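PDB 3DF8: possible HxlR family transcriptional factor from Thermoplasma volcanium, which probably binds DNA and regulates transcription as a dimeric winged helix-turn-helix protein of the HxlR family. Local coordinates for residues S40-F45 and E74-Q79; D47-S50 and G54-S57; H22-G25 and T29-I32. All blocks are in the same frame, centred on the assembly; numbering follows the deposited sequence. Where two conformers were deposited one is given.

Contact 1: residues S40-F45 and E74-Q79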
loop_
_atom_site.group_PDB
_atom_site.type_symbol
_atom_site.label_atom_id
_atom_site.label_comp_id
_atom_site.label_asym_id
_atom_site.label_seq_id
_atom_site.Cartn_x
_atom_site.Cartn_y
_atom_site.Cartn_z
ATOM N N SER A 40 -2.925 12.871 19.961
ATOM C CA SER A 40 -2.863 12.273 21.314
ATOM C C SER A 40 -4.205 11.777 21.866
ATOM O O SER A 40 -4.305 11.381 23.037
ATOM C CB SER A 40 -2.314 13.292 22.305
ATOM O OG SER A 40 -1.665 14.351 21.632
ATOM N N THR A 41 -5.233 11.818 21.033
ATOM C CA THR A 41 -6.600 11.700 21.523
ATOM C C THR A 41 -7.349 10.977 20.448
ATOM O O THR A 41 -6.991 11.097 19.274
ATOM C CB THR A 41 -7.265 13.109 21.723
ATOM O OG1 THR A 41 -7.240 13.840 20.486
ATOM C CG2 THR A 41 -6.544 13.920 22.787
ATOM N N ARG A 42 -8.387 10.235 20.836
ATOM C CA ARG A 42 -9.306 9.675 19.848
ATOM C C ARG A 42 -9.881 10.811 19.000
ATOM O O ARG A 42 -10.246 11.861 19.527
ATOM C CB ARG A 42 -10.449 8.927 20.539
ATOM C CG ARG A 42 -10.007 7.717 21.348
ATOM C CD ARG A 42 -11.202 6.981 21.943
ATOM N NE ARG A 42 -11.982 6.358 20.866
ATOM C CZ ARG A 42 -11.868 5.085 20.502
ATOM N NH1 ARG A 42 -11.004 4.289 21.156
ATOM N NH2 ARG A 42 -12.609 4.608 19.493
ATOM N N GLN A 43 -10.026 10.557 17.703
ATOM C CA GLN A 43 -10.522 11.567 16.748
ATOM C C GLN A 43 -11.957 11.301 16.374
ATOM O O GLN A 43 -12.338 10.146 16.229
ATOM C CB GLN A 43 -9.668 11.505 15.490
ATOM C CG GLN A 43 -8.179 11.532 15.859
ATOM C CD GLN A 43 -7.252 11.321 14.661
ATOM O OE1 GLN A 43 -7.581 11.687 13.530
ATOM N NE2 GLN A 43 -6.087 10.758 14.914
ATOM N N ASN A 44 -12.727 12.371 16.169
ATOM C CA ASN A 44 -14.081 12.236 15.641
ATOM C C ASN A 44 -14.019 12.236 14.127
ATOM O O ASN A 44 -12.921 12.370 13.548
ATOM C CB ASN A 44 -15.011 13.315 16.212
ATOM C CG ASN A 44 -14.594 14.744 15.843
ATOM O OD1 ASN A 44 -14.017 15.011 14.786
ATOM N ND2 ASN A 44 -14.882 15.672 16.739
ATOM N N PHE A 45 -15.176 12.081 13.480
ATOM C CA PHE A 45 -15.223 11.885 12.038
ATOM C C PHE A 45 -14.742 13.111 11.298
ATOM O O PHE A 45 -13.977 12.986 10.320
ATOM C CB PHE A 45 -16.632 11.543 11.658
ATOM C CG PHE A 45 -16.808 11.133 10.243
ATOM C CD1 PHE A 45 -16.784 9.785 9.882
ATOM C CD2 PHE A 45 -17.107 12.103 9.266
ATOM C CE1 PHE A 45 -17.010 9.398 8.547
ATOM C CE2 PHE A 45 -17.356 11.732 7.935
ATOM C CZ PHE A 45 -17.293 10.376 7.583
ATOM N N GLU A 74 -11.746 0.688 15.473
ATOM C CA GLU A 74 -12.983 0.572 16.244
ATOM C C GLU A 74 -13.568 1.958 16.472
ATOM O O GLU A 74 -12.821 2.979 16.528
ATOM C CB GLU A 74 -12.738 -0.166 17.566
ATOM C CG GLU A 74 -11.524 0.308 18.319
ATOM C CD GLU A 74 -11.821 1.370 19.371
ATOM O OE1 GLU A 74 -10.889 1.684 20.139
ATOM O OE2 GLU A 74 -12.979 1.869 19.439
ATOM N N ARG A 75 -14.907 1.992 16.553
ATOM C CA ARG A 75 -15.665 3.219 16.855
ATOM C C ARG A 75 -16.093 3.167 18.331
ATOM O O ARG A 75 -16.571 2.132 18.800
ATOM C CB ARG A 75 -16.899 3.314 15.946
ATOM C CG ARG A 75 -17.856 4.482 16.272
ATOM C CD ARG A 75 -19.250 4.342 15.520
ATOM N NE ARG A 75 -19.000 4.419 14.115
ATOM C CZ ARG A 75 -19.083 3.389 13.283
ATOM N NH1 ARG A 75 -18.787 3.572 11.997
ATOM N NH2 ARG A 75 -19.431 2.187 13.745
ATOM N N ARG A 76 -15.873 4.264 19.061
ATOM C CA ARG A 76 -16.445 4.369 20.392
ATOM C C ARG A 76 -17.612 5.331 20.364
ATOM O O ARG A 76 -17.402 6.470 20.003
ATOM C CB ARG A 76 -15.395 4.938 21.347
ATOM C CG ARG A 76 -15.872 5.005 22.794
ATOM C CD ARG A 76 -14.812 5.674 23.685
ATOM N NE ARG A 76 -15.233 5.746 25.082
ATOM C CZ ARG A 76 -15.950 6.747 25.602
ATOM N NH1 ARG A 76 -16.301 7.788 24.842
ATOM N NH2 ARG A 76 -16.308 6.722 26.889
ATOM N N SER A 77 -18.809 4.906 20.771
ATOM C CA SER A 77 -19.928 5.814 20.875
ATOM C C SER A 77 -20.078 6.175 22.337
ATOM O O SER A 77 -20.490 5.336 23.157
ATOM C CB SER A 77 -21.257 5.189 20.392
ATOM O OG SER A 77 -21.161 4.618 19.102
ATOM N N GLY A 78 -19.678 7.399 22.668
ATOM C CA GLY A 78 -19.833 7.944 24.014
ATOM C C GLY A 78 -20.662 9.224 23.903
ATOM O O GLY A 78 -21.580 9.314 23.100
ATOM N N GLN A 79 -20.365 10.223 24.716
ATOM C CA GLN A 79 -21.065 11.492 24.549
ATOM C C GLN A 79 -20.664 12.099 23.210
ATOM O O GLN A 79 -21.425 12.893 22.641
ATOM C CB GLN A 79 -20.773 12.422 25.707
ATOM C CG GLN A 79 -21.432 11.900 26.966
ATOM C CD GLN A 79 -21.186 12.750 28.184
ATOM O OE1 GLN A 79 -20.048 13.091 28.506
ATOM N NE2 GLN A 79 -22.237 13.064 28.885
#
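Bends in two side chains bring Arg42 and Glu74 together. Arg42 runs straight to CD and then turns at chi3 (68°), and Glu74 bends at chi2 (94°) from a CG wedged between its backbone N and carbonyl carbon, so that the carboxylate meets the guanidinium end-on. NH1 of Arg42 gives OE1 of Glu74 a nearly straight bond of 2.8 Å on the syn side. The second bond, also 2.8 Å, from Arg42 NH2 to Glu74 OE2, is more bent and reaches the oxygen from above the carboxylate plane, because the two flat groups are twisted 38° apart. A third donor, NE of Arg42, bonds Thr82 on the neighbouring strand. This pins the loop between helices 29-36 and 45-50 to the beta hairpin 73-77/81-85, the wing of a winged helix-turn-helix domain. Arginine suits the place, since its flat head can serve both hairpin strands at once. Over one face of the guanidinium lies the aliphatic base of Arg76, with CB 3.4 Å from Arg42 NH2. The extended chain leads the Arg76 head off, though the NE atoms of Arg42 and Arg76, of like charge, remain 5.4 Å apart at the protein surface.

Contact 2: residues D47-S50 and G54-S57; sequences DIRS and GISS
Arg49 on helix 45-50 meets Ile55 with its base and Ser57 with its tip, and the two ends of this long side chain behave differently. At the close-packed end Ile55 lies against the aliphatic base and the backbone carbonyl of Arg49. CG2 of Ile55 is 3.7 Å from the carbonyl O of Arg49 and 4.0 Å from Arg49 CG, the two side chains passing at a slant. Ile55 is buried, and its branched shape suits a position enclosed on several sides: while CG2 faces Arg49, the residue also packs on Leu60 of helix 57-69, Ile32 of helix 29-36 and Tyr28. Gly54, just before it, has a positive phi, a backbone conformation in which a CB would press on the preceding carbonyl O; glycine therefore fits this bend in the chain. Helix 45-50, the turn after it and helix 57-69 make up the helix-turn-helix of the HxlR fold, in which the second helix, here 57-69, is the one expected to read DNA. The looser end is polar and lies nearer the surface. Having left the backbone with CG anti to N (chi1 178°), Arg49 bends at chi3, and its NH2 donates to Ser57 OG over 2.9 Å. That bond is angled, 141° at the hydrogen, and the hydroxyl sits 22° out of the guanidinium plane. Asn46, one helical turn earlier, takes NH1 through its OD1 and steadies the group from its own helix. The small hydroxyl of Ser57, in the first turn of helix 57-69, lets the arginine tip approach, with OG also 3.6 Å from Arg49 CD.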
loop_
_atom_site.group_PDB
_atom_site.type_symbol
_atom_site.label_atom_id
_atom_site.label_comp_id
_atom_site.label_asym_id
_atom_site.label_seq_id
_atom_site.Cartn_x
_atom_site.Cartn_y
_atom_site.Cartn_z
ATOM N N ASP A 47 -12.587 15.342 12.417
ATOM C CA ASP A 47 -11.120 15.443 12.650
ATOM C C ASP A 47 -10.369 14.655 11.558
ATOM O O ASP A 47 -9.371 15.116 10.982
ATOM C CB ASP A 47 -10.692 14.795 13.985
ATOM C CG ASP A 47 -11.093 15.586 15.228
ATOM O OD1 ASP A 47 -11.192 16.854 15.156
ATOM O OD2 ASP A 47 -11.264 14.909 16.303
ATOM N N ILE A 48 -10.846 13.435 11.339
ATOM C CA ILE A 48 -10.256 12.510 10.365
ATOM C C ILE A 48 -10.406 13.072 8.956
ATOM O O ILE A 48 -9.428 13.187 8.217
ATOM C CB ILE A 48 -10.892 11.113 10.438
ATOM C CG1 ILE A 48 -10.648 10.491 11.811
ATOM C CG2 ILE A 48 -10.294 10.195 9.396
ATOM C CD1 ILE A 48 -11.676 9.331 12.138
ATOM N N ARG A 49 -11.635 13.442 8.594
ATOM C CA ARG A 49 -11.922 13.971 7.259
ATOM C C ARG A 49 -11.092 15.227 6.947
ATOM O O ARG A 49 -10.518 15.345 5.858
ATOM C CB ARG A 49 -13.436 14.243 7.133
ATOM C CG ARG A 49 -13.898 14.845 5.789
ATOM C CD ARG A 49 -15.421 15.165 5.784
ATOM N NE ARG A 49 -15.756 16.142 6.822
ATOM C CZ ARG A 49 -16.892 16.180 7.523
ATOM N NH1 ARG A 49 -17.054 17.122 8.437
ATOM N NH2 ARG A 49 -17.868 15.289 7.330
ATOM N N SER A 50 -10.978 16.132 7.930
ATOM C CA SER A 50 -10.217 17.372 7.778
ATOM C C SER A 50 -8.735 17.140 7.577
ATOM O O SER A 50 -8.042 17.983 7.000
ATOM C CB SER A 50 -10.394 18.229 9.020
ATOM O OG SER A 50 -11.712 18.724 9.079
ATOM N N GLY A 54 -9.545 16.543 0.562
ATOM C CA GLY A 54 -10.327 15.988 -0.541
ATOM C C GLY A 54 -11.139 14.710 -0.362
ATOM O O GLY A 54 -11.936 14.378 -1.252
ATOM N N ILE A 55 -10.955 13.974 0.742
ATOM C CA ILE A 55 -11.785 12.788 0.982
ATOM C C ILE A 55 -13.260 13.189 1.230
ATOM O O ILE A 55 -13.521 14.133 1.966
ATOM C CB ILE A 55 -11.242 11.916 2.177
ATOM C CG1 ILE A 55 -11.827 10.499 2.106
ATOM C CG2 ILE A 55 -11.496 12.591 3.539
ATOM C CD1 ILE A 55 -11.203 9.434 3.063
ATOM N N SER A 56 -14.211 12.485 0.613
ATOM C CA SER A 56 -15.638 12.749 0.869
ATOM C C SER A 56 -16.106 12.032 2.134
ATOM O O SER A 56 -15.489 11.051 2.573
ATOM C CB SER A 56 -16.505 12.293 -0.306
ATOM O OG SER A 56 -16.412 10.882 -0.424
ATOM N N SER A 57 -17.183 12.543 2.735
ATOM C CA SER A 57 -17.778 11.856 3.888
ATOM C C SER A 57 -18.172 10.437 3.499
ATOM O O SER A 57 -17.984 9.514 4.274
ATOM C CB SER A 57 -19.006 12.586 4.410
ATOM O OG SER A 57 -18.636 13.830 4.955
#

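Contact 3: residues H22-G25 and T29-I32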
loop_
_atom_site.group_PDB
_atom_site.type_symbol
_atom_site.label_atom_id
_atom_site.label_comp_id
_atom_site.label_asym_id
_atom_site.label_seq_id
_atom_site.Cartn_x
_atom_site.Cartn_y
_atom_site.Cartn_z
ATOM N N HIS A 22 -6.528 -5.922 -0.662
ATOM C CA HIS A 22 -7.543 -5.281 -1.497
ATOM C C HIS A 22 -8.022 -4.002 -0.837
ATOM O O HIS A 22 -8.021 -2.920 -1.449
ATOM C CB HIS A 22 -8.733 -6.244 -1.739
ATOM C CG HIS A 22 -9.846 -5.666 -2.560
ATOM N ND1 HIS A 22 -9.808 -5.630 -3.936
ATOM C CD2 HIS A 22 -11.049 -5.155 -2.205
ATOM C CE1 HIS A 22 -10.932 -5.100 -4.397
ATOM N NE2 HIS A 22 -11.701 -4.796 -3.367
ATOM N N LEU A 23 -8.414 -4.121 0.423
ATOM C CA LEU A 23 -8.904 -2.949 1.169
ATOM C C LEU A 23 -7.795 -1.910 1.307
ATOM O O LEU A 23 -8.004 -0.719 1.004
ATOM C CB LEU A 23 -9.383 -3.376 2.549
ATOM C CG LEU A 23 -9.751 -2.246 3.522
ATOM C CD1 LEU A 23 -10.761 -1.225 2.925
ATOM C CD2 LEU A 23 -10.260 -2.858 4.840
ATOM N N LEU A 24 -6.621 -2.379 1.721
ATOM C CA LEU A 24 -5.487 -1.485 1.937
ATOM C C LEU A 24 -5.129 -0.650 0.715
ATOM O O LEU A 24 -4.665 0.481 0.858
ATOM C CB LEU A 24 -4.276 -2.260 2.455
ATOM C CG LEU A 24 -3.971 -2.095 3.948
ATOM C CD1 LEU A 24 -3.094 -0.874 4.135
ATOM C CD2 LEU A 24 -5.212 -2.021 4.861
ATOM N N GLY A 25 -5.369 -1.195 -0.465
ATOM C CA GLY A 25 -5.074 -0.482 -1.712
ATOM C C GLY A 25 -6.100 0.553 -2.162
ATOM O O GLY A 25 -5.760 1.465 -2.912
ATOM N N THR A 29 -7.236 4.495 1.992
ATOM C CA THR A 29 -7.232 3.565 3.152
ATOM C C THR A 29 -5.958 3.704 3.950
ATOM O O THR A 29 -5.999 3.778 5.183
ATOM C CB THR A 29 -7.479 2.103 2.734
ATOM O OG1 THR A 29 -8.725 2.016 2.019
ATOM C CG2 THR A 29 -7.542 1.165 3.994
HETATM N N MSE A 30 -4.826 3.771 3.250
HETATM C CA MSE A 30 -3.533 3.888 3.950
HETATM C C MSE A 30 -3.458 5.232 4.665
HETATM O O MSE A 30 -2.940 5.336 5.795
HETATM C CB MSE A 30 -2.355 3.678 2.997
HETATM C CG MSE A 30 -2.244 2.240 2.533
HETATM SE SE MSE A 30 -0.721 1.959 1.328
HETATM C CE MSE A 30 -1.733 2.149 -0.352
ATOM N N LEU A 31 -4.002 6.262 4.035
ATOM C CA LEU A 31 -4.024 7.589 4.677
ATOM C C LEU A 31 -4.934 7.591 5.913
ATOM O O LEU A 31 -4.594 8.258 6.902
ATOM C CB LEU A 31 -4.463 8.647 3.703
ATOM C CG LEU A 31 -3.448 8.975 2.593
ATOM C CD1 LEU A 31 -4.124 9.937 1.586
ATOM C CD2 LEU A 31 -2.121 9.468 3.170
ATOM N N ILE A 32 -6.080 6.903 5.854
ATOM C CA ILE A 32 -6.980 6.819 7.039
ATOM C C ILE A 32 -6.228 6.123 8.201
ATOM O O ILE A 32 -6.213 6.622 9.345
ATOM C CB ILE A 32 -8.280 6.099 6.704
ATOM C CG1 ILE A 32 -9.121 6.982 5.742
ATOM C CG2 ILE A 32 -9.044 5.784 7.999
ATOM C CD1 ILE A 32 -10.279 6.248 4.951
HETATM O O HOH W 1 -4.848 3.185 0.334
#
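Thr29 and Leu23 make the direct polar approach between the two helices. OG1 of Thr29 stands 3.0 Å from the carbonyl O of Leu23, but the carbonyl O of Lys26 also lies within reach of the same hydroxyl proton, so the two acceptors compete for it. The first torsion (chi1 -57°) sets OG1 beside the backbone N of Thr29 and sends CG2 anti to that N. A water makes the second polar link: it donates to Leu24 O at 2.8 Å and accepts from Met30 N at 3.0 Å, joining a carbonyl of segment 22-25 to an amide in the first turn of helix 29-36.

The rest is van der Waals packing. Leu23 CD1 lies 4.1 Å from Thr29 CG2, so this threonine offers a methyl to the leucine as well as a hydroxyl to the backbone. An alanine here is likely to leave Leu23 O and Lys26 O without their shared hydroxyl and to open a gap beside the Leu23 side chain. The Leu24 side chain has two conformers; in the one given, CD1 lies 3.6 Å from CG of Met30, present as selenomethionine. The flexible Met30 chain bends at chi3 to bring CE within 3.6 Å of Leu24 O. Leu24 and Met30 also pack on Val92 and Leu96 of helix 87-108, respectively, and Met30 reaches Leu21 of the second subunit. Two short, consecutive helices joined by a tight connection, with their leucines turned into the core, precede the helix-turn-helix in this winged-helix fold, here beside the dimer interface.

Along the chain, contact 3 comes first, joining helices 21-25 and 29-36; contact 1 then opens in the loop after helix 29-36 and closes on strand 73-77, with contact 2 falling between its two segments. Contact 3 lies nearest the chain's centre in space; the contact centres are about 14 Å (2 and 3), 15 Å (1 and 2) and 20 Å (1 and 3) apart. Contact 2 bridges the other two: Ile55 CD1 touches Ile32 CD1 at 3.8 Å, and Phe45 CZ approaches Ser57 O at 3.5 Å. Contacts 1 and 3 do not touch. The series thus runs from the dimer side, through the helix-turn-helix, to the wing; the last two generally engage DNA in such regulators.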